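Local coordinates for DegQ (Legionella pneumophila, PDB 4YO1), which probably cleaves proteins in the periplasm as an HtrA-family serine endopeptidase, here represented by its protease domain and first PDZ domain, at residues N85-T90 against L124-I129; G78-P83 against L134-I139; A281-V286 against A295-G300; D141-E146 against P235-K240. The protein carries 1 engineered substitution. One frame throughout, in Å; residues are numbered along the deposited sequence.

Interactions 1 and 2 share the first protease barrel: their centres lie about 10 Å apart, and strands 74-82 and 87-91 are adjacent, with Ile81 N 2.7 Å from Ile87 O. Interaction 1 runs closest to the predicted charge relay, the side chain of Leu124 being about 6 Å from that of Asp123 and Thr90 about 7 Å from Ala202, the engineered residue at the predicted nucleophile position. Interaction 4 binds the linker between the barrels to helix 236-249, touching interaction 1 through Leu124 and Ala239 and interaction 2 through Ile139. Interaction 3 belongs to the PDZ domain, its centre about 26 Å from that of interaction 1; a cadmium ion joins Asp143 to Gln288 of that domain.

Interaction 1: residues N85-T90 against L124-I129; sequences NGIIIT and LAVLKI
Ile88 and Leu127 form a hydrogen-bonded antiparallel pair, with Ile88 N 3.0 Å from Leu127 O and Leu127 N 2.9 Å from Ile88 O, the latter almost straight at 175°. Two residues on, Thr90 and Ala125 repeat the exchange: Thr90 N gives to Ala125 O at 3.2 Å and Ala125 N to Thr90 O at 3.0 Å. Near the other end, where Gly86 and Ile87 make a G1 bulge opposite Asp82, the bond from Ile129 N to Gly86 O is more bent and its length doubtful.

Packing follows on both faces. On one, Ile87 CG2 meets Val126 CG1 at 3.7 Å and Ile89 CD1 reaches Leu124 CD2 at 3.8 Å. On the other, Leu127 CD1 touches both Ile88 CG1 and Thr90 CG2. The threonine divides its branches: with OG1 anti to the backbone N (chi1 172°), the hydroxyl bonds to Ser77 O while the methyl turns to Leu127. In these two neighbouring strands of a chymotrypsin-like barrel, every hydrogen bond between the segments is main-chain to main-chain, so the side chains are left mostly to apolar packing, on Val242, Ile246 and Ile247 of helix 236-249 on one face and on Ile80 and Leu115 of the adjoining strands on the other.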
loop_
_atom_site.group_PDB
_atom_site.type_symbol
_atom_site.label_atom_id
_atom_site.label_comp_id
_atom_site.label_asym_id
_atom_site.label_seq_id
_atom_site.Cartn_x
_atom_site.Cartn_y
_atom_site.Cartn_z
ATOM N N ASN A 85 -2.335 23.429 -27.763
ATOM C CA ASN A 85 -1.020 24.056 -27.864
ATOM C C ASN A 85 0.115 23.039 -27.769
ATOM O O ASN A 85 1.282 23.361 -28.012
ATOM C CB ASN A 85 -0.857 25.158 -26.816
ATOM C CG ASN A 85 -1.284 26.521 -27.336
ATOM O OD1 ASN A 85 -1.004 26.873 -28.483
ATOM N ND2 ASN A 85 -1.967 27.292 -26.497
ATOM N N GLY A 86 -0.244 21.806 -27.424
ATOM C CA GLY A 86 0.709 20.715 -27.336
ATOM C C GLY A 86 1.585 20.795 -26.103
ATOM O O GLY A 86 2.765 20.455 -26.143
ATOM N N ILE A 87 1.005 21.230 -24.993
ATOM C CA ILE A 87 1.789 21.479 -23.794
ATOM C C ILE A 87 1.671 20.354 -22.762
ATOM O O ILE A 87 0.574 19.928 -22.391
ATOM C CB ILE A 87 1.491 22.890 -23.207
ATOM C CG1 ILE A 87 1.970 23.971 -24.173
ATOM C CG2 ILE A 87 2.093 23.079 -21.821
ATOM C CD1 ILE A 87 1.488 25.339 -23.804
ATOM N N ILE A 88 2.822 19.837 -22.345
ATOM C CA ILE A 88 2.862 18.766 -21.360
ATOM C C ILE A 88 3.762 19.161 -20.199
ATOM O O ILE A 88 4.677 19.972 -20.349
ATOM C CB ILE A 88 3.323 17.389 -21.963
ATOM C CG1 ILE A 88 4.758 17.058 -21.559
ATOM C CG2 ILE A 88 3.149 17.334 -23.487
ATOM C CD1 ILE A 88 4.848 16.007 -20.477
ATOM N N ILE A 89 3.486 18.580 -19.038
ATOM C CA ILE A 89 4.276 18.823 -17.844
ATOM C C ILE A 89 4.807 17.509 -17.273
ATOM O O ILE A 89 4.132 16.478 -17.301
ATOM C CB ILE A 89 3.448 19.564 -16.789
ATOM C CG1 ILE A 89 4.235 19.719 -15.487
ATOM C CG2 ILE A 89 2.156 18.830 -16.539
ATOM C CD1 ILE A 89 3.500 20.488 -14.422
ATOM N N THR A 90 6.034 17.549 -16.775
ATOM C CA THR A 90 6.679 16.380 -16.217
ATOM C C THR A 90 7.635 16.875 -15.140
ATOM O O THR A 90 7.649 18.065 -14.832
ATOM C CB THR A 90 7.421 15.587 -17.323
ATOM O OG1 THR A 90 8.210 14.544 -16.736
ATOM C CG2 THR A 90 8.313 16.511 -18.135
ATOM N N LEU A 124 9.359 20.776 -11.320
ATOM C CA LEU A 124 8.443 20.726 -12.440
ATOM C C LEU A 124 9.086 21.339 -13.670
ATOM O O LEU A 124 9.930 22.228 -13.562
ATOM C CB LEU A 124 7.133 21.451 -12.105
ATOM C CG LEU A 124 6.233 20.811 -11.043
ATOM C CD1 LEU A 124 5.075 21.734 -10.657
ATOM C CD2 LEU A 124 5.711 19.461 -11.523
ATOM N N ALA A 125 8.686 20.852 -14.836
ATOM C CA ALA A 125 9.189 21.380 -16.087
ATOM C C ALA A 125 8.110 21.313 -17.159
ATOM O O ALA A 125 7.219 20.459 -17.098
ATOM C CB ALA A 125 10.425 20.621 -16.516
ATOM N N VAL A 126 8.188 22.222 -18.129
ATOM C CA VAL A 126 7.163 22.325 -19.159
ATOM C C VAL A 126 7.754 22.064 -20.536
ATOM O O VAL A 126 8.815 22.594 -20.874
ATOM C CB VAL A 126 6.525 23.725 -19.183
ATOM C CG1 VAL A 126 5.357 23.747 -20.156
ATOM C CG2 VAL A 126 6.074 24.136 -17.791
ATOM N N LEU A 127 7.070 21.251 -21.333
ATOM C CA LEU A 127 7.541 20.931 -22.674
ATOM C C LEU A 127 6.463 21.253 -23.700
ATOM O O LEU A 127 5.271 21.202 -23.394
ATOM C CB LEU A 127 7.915 19.450 -22.775
ATOM C CG LEU A 127 8.749 18.816 -21.658
ATOM C CD1 LEU A 127 8.849 17.322 -21.865
ATOM C CD2 LEU A 127 10.132 19.424 -21.561
ATOM N N LYS A 128 6.877 21.584 -24.919
ATOM C CA LYS A 128 5.912 21.844 -25.978
ATOM C C LYS A 128 5.991 20.778 -27.056
ATOM O O LYS A 128 7.060 20.270 -27.371
ATOM C CB LYS A 128 6.086 23.244 -26.583
ATOM C CG LYS A 128 4.859 23.731 -27.360
ATOM C CD LYS A 128 5.032 25.159 -27.859
ATOM C CE LYS A 128 3.740 25.707 -28.457
ATOM N NZ LYS A 128 3.827 27.182 -28.697
ATOM N N ILE A 129 4.832 20.439 -27.600
ATOM C CA ILE A 129 4.729 19.469 -28.669
ATOM C C ILE A 129 4.058 20.173 -29.852
ATOM O O ILE A 129 3.060 20.880 -29.684
ATOM C CB ILE A 129 3.958 18.196 -28.191
ATOM C CG1 ILE A 129 4.848 16.954 -28.274
ATOM C CG2 ILE A 129 2.671 17.972 -28.967
ATOM C CD1 ILE A 129 5.934 16.895 -27.223
#

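Interaction 2: residues G78-P83 against L134-I139; sequences GVIIDP and LKSLVI
Pro83, Ile80 and Val79 receive a loop laid against the side of a strand, a largely apolar contact fastened by one side-chain hydrogen bond. The strand, 74-82, belongs to the first barrel of the chymotrypsin-like double-barrel fold, and residues 134-139 lie in the connection that leads from its last strand toward the second barrel. The single bond comes from Ser136, whose OG stands anti to its own backbone N (chi1 -157°) and donates to Ile80 O at 2.7 Å. The hydroxyl approaches from above the carbonyl plane, about 40° out of it, so this oxygen is met obliquely by the side chain. Ser136 CB also packs on Pro83 CD at 4.1 Å.

Toward the start of the loop, Leu134 touches both Ile80 and Pro83, the residue just after the strand: its CB packs on Pro83 CB at 3.7 Å, while both its methyls come 4.1 Å from Ile80 CD1, the two side chains crossing nearly perpendicularly. Ile88 of the next strand also touches Ile80. Farther along, Leu213 of the second barrel joins Val79 and Leu137, where Val79 CG1 meets Leu137 CD2 at 3.9 Å.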
loop_
_atom_site.group_PDB
_atom_site.type_symbol
_atom_site.label_atom_id
_atom_site.label_comp_id
_atom_site.label_asym_id
_atom_site.label_seq_id
_atom_site.Cartn_x
_atom_site.Cartn_y
_atom_site.Cartn_z
ATOM N N GLY A 78 4.554 12.009 -18.017
ATOM C CA GLY A 78 4.144 13.394 -18.045
ATOM C C GLY A 78 2.675 13.493 -18.367
ATOM O O GLY A 78 2.080 12.538 -18.862
ATOM N N VAL A 79 2.090 14.650 -18.081
ATOM C CA VAL A 79 0.676 14.892 -18.354
ATOM C C VAL A 79 0.476 16.000 -19.400
ATOM O O VAL A 79 1.075 17.073 -19.306
ATOM C CB VAL A 79 -0.069 15.271 -17.060
ATOM C CG1 VAL A 79 -1.574 15.268 -17.284
ATOM C CG2 VAL A 79 0.306 14.315 -15.944
ATOM N N ILE A 80 -0.359 15.732 -20.400
ATOM C CA ILE A 80 -0.742 16.763 -21.359
ATOM C C ILE A 80 -1.735 17.748 -20.736
ATOM O O ILE A 80 -2.805 17.358 -20.264
ATOM C CB ILE A 80 -1.377 16.157 -22.624
ATOM C CG1 ILE A 80 -0.357 15.320 -23.384
ATOM C CG2 ILE A 80 -1.896 17.243 -23.526
ATOM C CD1 ILE A 80 -0.861 14.817 -24.717
ATOM N N ILE A 81 -1.384 19.029 -20.741
ATOM C CA ILE A 81 -2.232 20.052 -20.132
ATOM C C ILE A 81 -3.109 20.799 -21.149
ATOM O O ILE A 81 -4.310 20.990 -20.934
ATOM C CB ILE A 81 -1.392 21.067 -19.328
ATOM C CG1 ILE A 81 -0.742 20.382 -18.126
ATOM C CG2 ILE A 81 -2.247 22.222 -18.885
ATOM C CD1 ILE A 81 -1.696 19.530 -17.321
ATOM N N ASP A 82 -2.503 21.210 -22.259
ATOM C CA ASP A 82 -3.214 21.941 -23.296
ATOM C C ASP A 82 -2.952 21.268 -24.641
ATOM O O ASP A 82 -1.891 21.449 -25.236
ATOM C CB ASP A 82 -2.748 23.405 -23.313
ATOM C CG ASP A 82 -3.551 24.283 -24.268
ATOM O OD1 ASP A 82 -4.557 23.814 -24.846
ATOM O OD2 ASP A 82 -3.175 25.465 -24.426
ATOM N N PRO A 83 -3.920 20.476 -25.125
ATOM C CA PRO A 83 -3.795 19.783 -26.414
ATOM C C PRO A 83 -3.856 20.742 -27.597
ATOM O O PRO A 83 -3.354 20.420 -28.666
ATOM C CB PRO A 83 -5.014 18.861 -26.425
ATOM C CG PRO A 83 -6.008 19.568 -25.571
ATOM C CD PRO A 83 -5.222 20.221 -24.483
ATOM N N LEU A 134 -4.552 15.701 -30.146
ATOM C CA LEU A 134 -4.341 15.282 -28.758
ATOM C C LEU A 134 -5.571 15.387 -27.861
ATOM O O LEU A 134 -6.410 16.270 -28.036
ATOM C CB LEU A 134 -3.202 16.088 -28.132
ATOM C CG LEU A 134 -1.860 15.947 -28.841
ATOM C CD1 LEU A 134 -0.852 16.918 -28.266
ATOM C CD2 LEU A 134 -1.363 14.523 -28.728
ATOM N N LYS A 135 -5.669 14.477 -26.896
ATOM C CA LYS A 135 -6.710 14.564 -25.881
ATOM C C LYS A 135 -6.087 14.728 -24.502
ATOM O O LYS A 135 -4.976 14.261 -24.241
ATOM C CB LYS A 135 -7.640 13.345 -25.909
ATOM C CG LYS A 135 -9.101 13.670 -26.228
ATOM C CD LYS A 135 -9.725 14.631 -25.214
ATOM C CE LYS A 135 -11.202 14.881 -25.529
ATOM N NZ LYS A 135 -11.826 15.900 -24.639
ATOM N N SER A 136 -6.810 15.411 -23.626
ATOM C CA SER A 136 -6.342 15.638 -22.276
ATOM C C SER A 136 -7.280 14.917 -21.322
ATOM O O SER A 136 -8.114 14.108 -21.739
ATOM C CB SER A 136 -6.301 17.137 -21.972
ATOM O OG SER A 136 -5.402 17.431 -20.917
ATOM N N LEU A 137 -7.143 15.219 -20.038
ATOM C CA LEU A 137 -8.004 14.637 -19.025
ATOM C C LEU A 137 -8.863 15.712 -18.402
ATOM O O LEU A 137 -8.656 16.896 -18.652
ATOM C CB LEU A 137 -7.169 13.975 -17.932
ATOM C CG LEU A 137 -6.216 14.836 -17.098
ATOM C CD1 LEU A 137 -6.908 15.605 -15.987
ATOM C CD2 LEU A 137 -5.124 13.954 -16.525
ATOM N N VAL A 138 -9.812 15.298 -17.572
ATOM C CA VAL A 138 -10.559 16.256 -16.777
ATOM C C VAL A 138 -9.703 16.644 -15.574
ATOM O O VAL A 138 -9.156 15.783 -14.893
ATOM C CB VAL A 138 -11.950 15.719 -16.370
ATOM C CG1 VAL A 138 -12.728 15.330 -17.602
ATOM C CG2 VAL A 138 -11.832 14.530 -15.449
ATOM N N ILE A 139 -9.550 17.944 -15.339
ATOM C CA ILE A 139 -8.670 18.409 -14.263
ATOM C C ILE A 139 -9.426 19.125 -13.135
ATOM O O ILE A 139 -10.346 19.910 -13.386
ATOM C CB ILE A 139 -7.466 19.229 -14.816
ATOM C CG1 ILE A 139 -7.455 20.652 -14.280
ATOM C CG2 ILE A 139 -7.455 19.223 -16.336
ATOM C CD1 ILE A 139 -6.515 20.834 -13.127
#

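Interaction 3: residues A281-V286 against A295-G300; sequences ALVSQV and AGLKSG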
loop_
_atom_site.group_PDB
_atom_site.type_symbol
_atom_site.label_atom_id
_atom_site.label_comp_id
_atom_site.label_asym_id
_atom_site.label_seq_id
_atom_site.Cartn_x
_atom_site.Cartn_y
_atom_site.Cartn_z
ATOM N N ALA A 281 11.425 45.127 -9.977
ATOM C CA ALA A 281 11.021 43.723 -10.027
ATOM C C ALA A 281 9.493 43.602 -10.072
ATOM O O ALA A 281 8.819 43.722 -9.052
ATOM C CB ALA A 281 11.586 42.958 -8.836
ATOM N N LEU A 282 8.965 43.372 -11.269
ATOM C CA LEU A 282 7.535 43.224 -11.506
ATOM C C LEU A 282 6.925 42.061 -10.727
ATOM O O LEU A 282 7.438 40.949 -10.775
ATOM C CB LEU A 282 7.304 42.999 -12.997
ATOM C CG LEU A 282 5.893 42.611 -13.420
ATOM C CD1 LEU A 282 4.872 43.622 -12.902
ATOM C CD2 LEU A 282 5.844 42.499 -14.939
ATOM N N VAL A 283 5.827 42.304 -10.013
ATOM C CA VAL A 283 5.140 41.188 -9.362
ATOM C C VAL A 283 4.126 40.525 -10.294
ATOM O O VAL A 283 3.051 41.064 -10.568
ATOM C CB VAL A 283 4.503 41.556 -8.008
ATOM C CG1 VAL A 283 5.568 41.781 -6.982
ATOM C CG2 VAL A 283 3.700 42.777 -8.138
ATOM N N SER A 284 4.486 39.339 -10.773
ATOM C CA SER A 284 3.720 38.667 -11.809
ATOM C C SER A 284 2.515 37.890 -11.272
ATOM O O SER A 284 1.675 37.422 -12.049
ATOM C CB SER A 284 4.643 37.741 -12.600
ATOM O OG SER A 284 5.382 36.897 -11.732
ATOM N N GLN A 285 2.451 37.745 -9.950
ATOM C CA GLN A 285 1.341 37.068 -9.281
ATOM C C GLN A 285 1.459 37.109 -7.753
ATOM O O GLN A 285 2.518 36.802 -7.198
ATOM C CB GLN A 285 1.205 35.607 -9.726
ATOM C CG GLN A 285 0.066 34.915 -8.990
ATOM C CD GLN A 285 -0.198 33.507 -9.446
ATOM O OE1 GLN A 285 0.448 32.997 -10.360
ATOM N NE2 GLN A 285 -1.161 32.860 -8.806
ATOM N N VAL A 286 0.368 37.477 -7.082
ATOM C CA VAL A 286 0.318 37.404 -5.630
ATOM C C VAL A 286 -0.700 36.369 -5.169
ATOM O O VAL A 286 -1.904 36.536 -5.371
ATOM C CB VAL A 286 -0.061 38.745 -5.019
ATOM C CG1 VAL A 286 -0.027 38.654 -3.509
ATOM C CG2 VAL A 286 0.875 39.821 -5.508
ATOM N N ALA A 295 -0.001 42.059 3.337
ATOM C CA ALA A 295 0.830 43.228 3.542
ATOM C C ALA A 295 0.396 44.287 2.548
ATOM O O ALA A 295 0.895 45.407 2.563
ATOM C CB ALA A 295 2.268 42.889 3.345
ATOM N N GLY A 296 -0.530 43.909 1.673
ATOM C CA GLY A 296 -1.129 44.834 0.730
ATOM C C GLY A 296 -0.542 44.836 -0.673
ATOM O O GLY A 296 -0.884 45.685 -1.496
ATOM N N LEU A 297 0.338 43.890 -0.972
ATOM C CA LEU A 297 0.996 43.907 -2.272
ATOM C C LEU A 297 0.178 43.215 -3.356
ATOM O O LEU A 297 -0.121 42.026 -3.259
ATOM C CB LEU A 297 2.394 43.300 -2.184
ATOM C CG LEU A 297 3.350 43.768 -3.284
ATOM C CD1 LEU A 297 4.781 43.806 -2.784
ATOM C CD2 LEU A 297 3.246 42.877 -4.507
ATOM N N LYS A 298 -0.161 43.961 -4.400
ATOM C CA LYS A 298 -0.944 43.413 -5.499
ATOM C C LYS A 298 -0.056 43.059 -6.684
ATOM O O LYS A 298 1.046 43.577 -6.814
ATOM C CB LYS A 298 -2.029 44.409 -5.923
ATOM C CG LYS A 298 -3.055 44.690 -4.829
ATOM C CD LYS A 298 -4.302 45.392 -5.360
ATOM C CE LYS A 298 -5.314 45.597 -4.237
ATOM N NZ LYS A 298 -6.570 46.281 -4.676
ATOM N N SER A 299 -0.539 42.160 -7.535
ATOM C CA SER A 299 0.134 41.833 -8.782
ATOM C C SER A 299 0.167 43.053 -9.679
ATOM O O SER A 299 -0.741 43.894 -9.627
ATOM C CB SER A 299 -0.595 40.705 -9.509
ATOM O OG SER A 299 -0.713 39.553 -8.691
ATOM N N GLY A 300 1.205 43.146 -10.508
ATOM C CA GLY A 300 1.348 44.269 -11.414
ATOM C C GLY A 300 2.103 45.415 -10.766
ATOM O O GLY A 300 2.406 46.417 -11.422
#
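Val286 lays its CG2 methyl over one face of the flat Lys298-Ser299 peptide group, 3.4 Å from Ser299 N and 3.6 Å from Lys298 C. At the oxygen edge of the same group stands Val283, whose CG2 approaches Lys298 O close to the peptide plane. A second flat group, the Val283 carbonyl, is met in its own plane: Gly300 N donates to Val283 O at 2.8 Å in a nearly straight bond of 176°.

These pieces belong to the PDZ domain, where strand 281-286 is followed by the short helix 291-294. Gly296 ends that helix in a Schellman motif, and the chain returns past the strand before entering strand 302-306. A classic beta bulge at Ser284 and Gln285, opposite Phe260, is consistent with Val283 and Val286 both pointing at the loop although they are three residues apart.

Ser299 supplies the other polar tie. With OG anti to its carbonyl carbon (chi1 -57°), the hydroxyl accepts from Val286 N at 2.8 Å, through a bent bond. On the same side of that peptide as Val286, Leu297 CD2 packs against Val283 CG1 at 3.6 Å and Val286 CG2 at 4.0 Å, with Ile332 and Ile334 of strand 329-336 packed on the leucine.

Interaction 4: residues D141-E146 against P235-K240; sequences DSDKLE and PINMAK. With CD (cadmium ion), chain C; CD (cadmium ion), chain E.
Asn237 and three consecutive residues, Asp141, Ser142 and Asp143, account for the hydrogen bonds. The amide nitrogen ND2 donates to Asp141 OD1 in a fairly straight bond (165°); it comes on the syn side of the carboxylate but 30° out of its plane, while OD1 lies close to the amide plane, and the two flat groups are turned 67° from each other. From the opposite face of that carboxylate, Asp143 N reaches the same OD1 at 2.7 Å, an Asx turn that coincides with the type I turn from Asp141 to Lys144. Two donors on opposite faces thus grip OD1 and would restrict rotation of the carboxylate. Asp143 OD1 takes a weak, bent bond from Asn237 ND2 at 2.8 Å. Ser142 addresses the main chain: Asn237 N, in the first turn of helix 236-249, gives to Ser142 OG at 3.2 Å, so a side chain from a separate loop takes up a helix-end N-H. Carboxylates gathered at this helix start would probably be favoured by its dipole.

Metal binding uses the other oxygen of Asp143 and one of Glu146. Asp143 OD2 coordinates a cadmium ion at 2.5 Å, which Gln288 also binds, and Glu146 OE1 holds another at 2.4 Å, while its OE2 forms a salt bridge with Lys27 of a neighbouring subunit.

Apolar contact is slight: Ser142 CB rests on Pro235 CB at 3.6 Å, the proline being the helix N-cap residue. The loop 141-146 leads into strand 150-155 of the second barrel, and Leu145 anchors it on Ile191 and Ile214 of strands 191-193 and 213-217, beside the point where strand 231-235 passes into helix 236-249.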
loop_
_atom_site.group_PDB
_atom_site.type_symbol
_atom_site.label_atom_id
_atom_site.label_comp_id
_atom_site.label_asym_id
_atom_site.label_seq_id
_atom_site.Cartn_x
_atom_site.Cartn_y
_atom_site.Cartn_z
ATOM N N ASP A 141 -9.658 20.700 -8.759
ATOM C CA ASP A 141 -9.124 21.738 -7.890
ATOM C C ASP A 141 -8.477 21.104 -6.667
ATOM O O ASP A 141 -9.113 20.347 -5.933
ATOM C CB ASP A 141 -10.229 22.707 -7.457
ATOM C CG ASP A 141 -9.688 23.937 -6.732
ATOM O OD1 ASP A 141 -8.521 23.922 -6.282
ATOM O OD2 ASP A 141 -10.437 24.931 -6.607
ATOM N N SER A 142 -7.212 21.434 -6.446
ATOM C CA SER A 142 -6.490 20.916 -5.296
ATOM C C SER A 142 -6.944 21.578 -3.990
ATOM O O SER A 142 -6.562 21.154 -2.897
ATOM C CB SER A 142 -4.991 21.092 -5.503
ATOM O OG SER A 142 -4.700 22.386 -5.992
ATOM N N ASP A 143 -7.773 22.611 -4.102
ATOM C CA ASP A 143 -8.309 23.259 -2.913
ATOM C C ASP A 143 -9.382 22.395 -2.262
ATOM O O ASP A 143 -9.547 22.405 -1.044
ATOM C CB ASP A 143 -8.851 24.648 -3.244
ATOM C CG ASP A 143 -7.767 25.589 -3.710
ATOM O OD1 ASP A 143 -6.590 25.162 -3.692
ATOM O OD2 ASP A 143 -8.077 26.748 -4.077
ATOM N N LYS A 144 -10.104 21.640 -3.082
ATOM C CA LYS A 144 -11.156 20.766 -2.580
ATOM C C LYS A 144 -10.567 19.519 -1.934
ATOM O O LYS A 144 -11.269 18.772 -1.262
ATOM C CB LYS A 144 -12.124 20.384 -3.704
ATOM C CG LYS A 144 -13.218 21.418 -3.966
ATOM C CD LYS A 144 -13.407 21.690 -5.460
ATOM C CE LYS A 144 -13.827 20.444 -6.257
ATOM N NZ LYS A 144 -15.270 20.071 -6.072
ATOM N N LEU A 145 -9.269 19.314 -2.143
ATOM C CA LEU A 145 -8.558 18.144 -1.632
ATOM C C LEU A 145 -8.465 18.117 -0.107
ATOM O O LEU A 145 -8.091 19.098 0.536
ATOM C CB LEU A 145 -7.140 18.095 -2.194
ATOM C CG LEU A 145 -6.743 16.983 -3.158
ATOM C CD1 LEU A 145 -5.233 16.881 -3.182
ATOM C CD2 LEU A 145 -7.354 15.658 -2.767
ATOM N N GLU A 146 -8.790 16.966 0.464
ATOM C CA GLU A 146 -8.662 16.745 1.899
ATOM C C GLU A 146 -8.027 15.384 2.167
ATOM O O GLU A 146 -8.207 14.448 1.402
ATOM C CB GLU A 146 -10.033 16.788 2.570
ATOM C CG GLU A 146 -10.702 18.143 2.582
ATOM C CD GLU A 146 -11.959 18.152 3.437
ATOM O OE1 GLU A 146 -13.059 17.962 2.872
ATOM O OE2 GLU A 146 -11.850 18.338 4.673
ATOM N N PRO A 235 0.291 20.003 -5.816
ATOM C CA PRO A 235 -1.126 20.313 -6.045
ATOM C C PRO A 235 -1.280 21.015 -7.380
ATOM O O PRO A 235 -0.578 21.993 -7.624
ATOM C CB PRO A 235 -1.454 21.283 -4.917
ATOM C CG PRO A 235 -0.446 21.008 -3.875
ATOM C CD PRO A 235 0.800 20.654 -4.601
ATOM N N ILE A 236 -2.168 20.514 -8.232
ATOM C CA ILE A 236 -2.272 20.987 -9.609
ATOM C C ILE A 236 -2.539 22.493 -9.731
ATOM O O ILE A 236 -2.231 23.100 -10.755
ATOM C CB ILE A 236 -3.330 20.186 -10.408
ATOM C CG1 ILE A 236 -3.258 20.516 -11.905
ATOM C CG2 ILE A 236 -4.709 20.409 -9.853
ATOM C CD1 ILE A 236 -1.980 20.026 -12.585
ATOM N N ASN A 237 -3.095 23.109 -8.696
ATOM C CA ASN A 237 -3.263 24.552 -8.733
ATOM C C ASN A 237 -1.898 25.198 -8.819
ATOM O O ASN A 237 -1.615 25.954 -9.739
ATOM C CB ASN A 237 -4.019 25.055 -7.505
ATOM C CG ASN A 237 -5.500 24.763 -7.578
ATOM O OD1 ASN A 237 -6.045 24.537 -8.657
ATOM N ND2 ASN A 237 -6.159 24.765 -6.431
ATOM N N MET A 238 -1.049 24.868 -7.859
ATOM C CA MET A 238 0.329 25.330 -7.834
ATOM C C MET A 238 1.063 24.949 -9.110
ATOM O O MET A 238 1.829 25.739 -9.655
ATOM C CB MET A 238 1.033 24.705 -6.638
ATOM C CG MET A 238 2.469 25.107 -6.430
ATOM S SD MET A 238 2.941 24.736 -4.731
ATOM C CE MET A 238 4.475 25.657 -4.619
ATOM N N ALA A 239 0.827 23.732 -9.585
ATOM C CA ALA A 239 1.477 23.256 -10.798
ATOM C C ALA A 239 1.122 24.138 -11.986
ATOM O O ALA A 239 1.998 24.548 -12.750
ATOM C CB ALA A 239 1.097 21.827 -11.072
ATOM N N LYS A 240 -0.165 24.437 -12.133
ATOM C CA LYS A 240 -0.617 25.257 -13.245
ATOM C C LYS A 240 -0.102 26.683 -13.118
ATOM O O LYS A 240 0.246 27.308 -14.117
ATOM C CB LYS A 240 -2.138 25.213 -13.384
ATOM C CG LYS A 240 -2.619 23.990 -14.155
ATOM C CD LYS A 240 -4.103 24.040 -14.491
ATOM C CE LYS A 240 -4.946 24.123 -13.228
ATOM N NZ LYS A 240 -6.410 24.015 -13.481
HETATM CD CD CD C . -6.566 28.686 -4.381
HETATM CD CD CD E . -15.237 17.072 3.489
#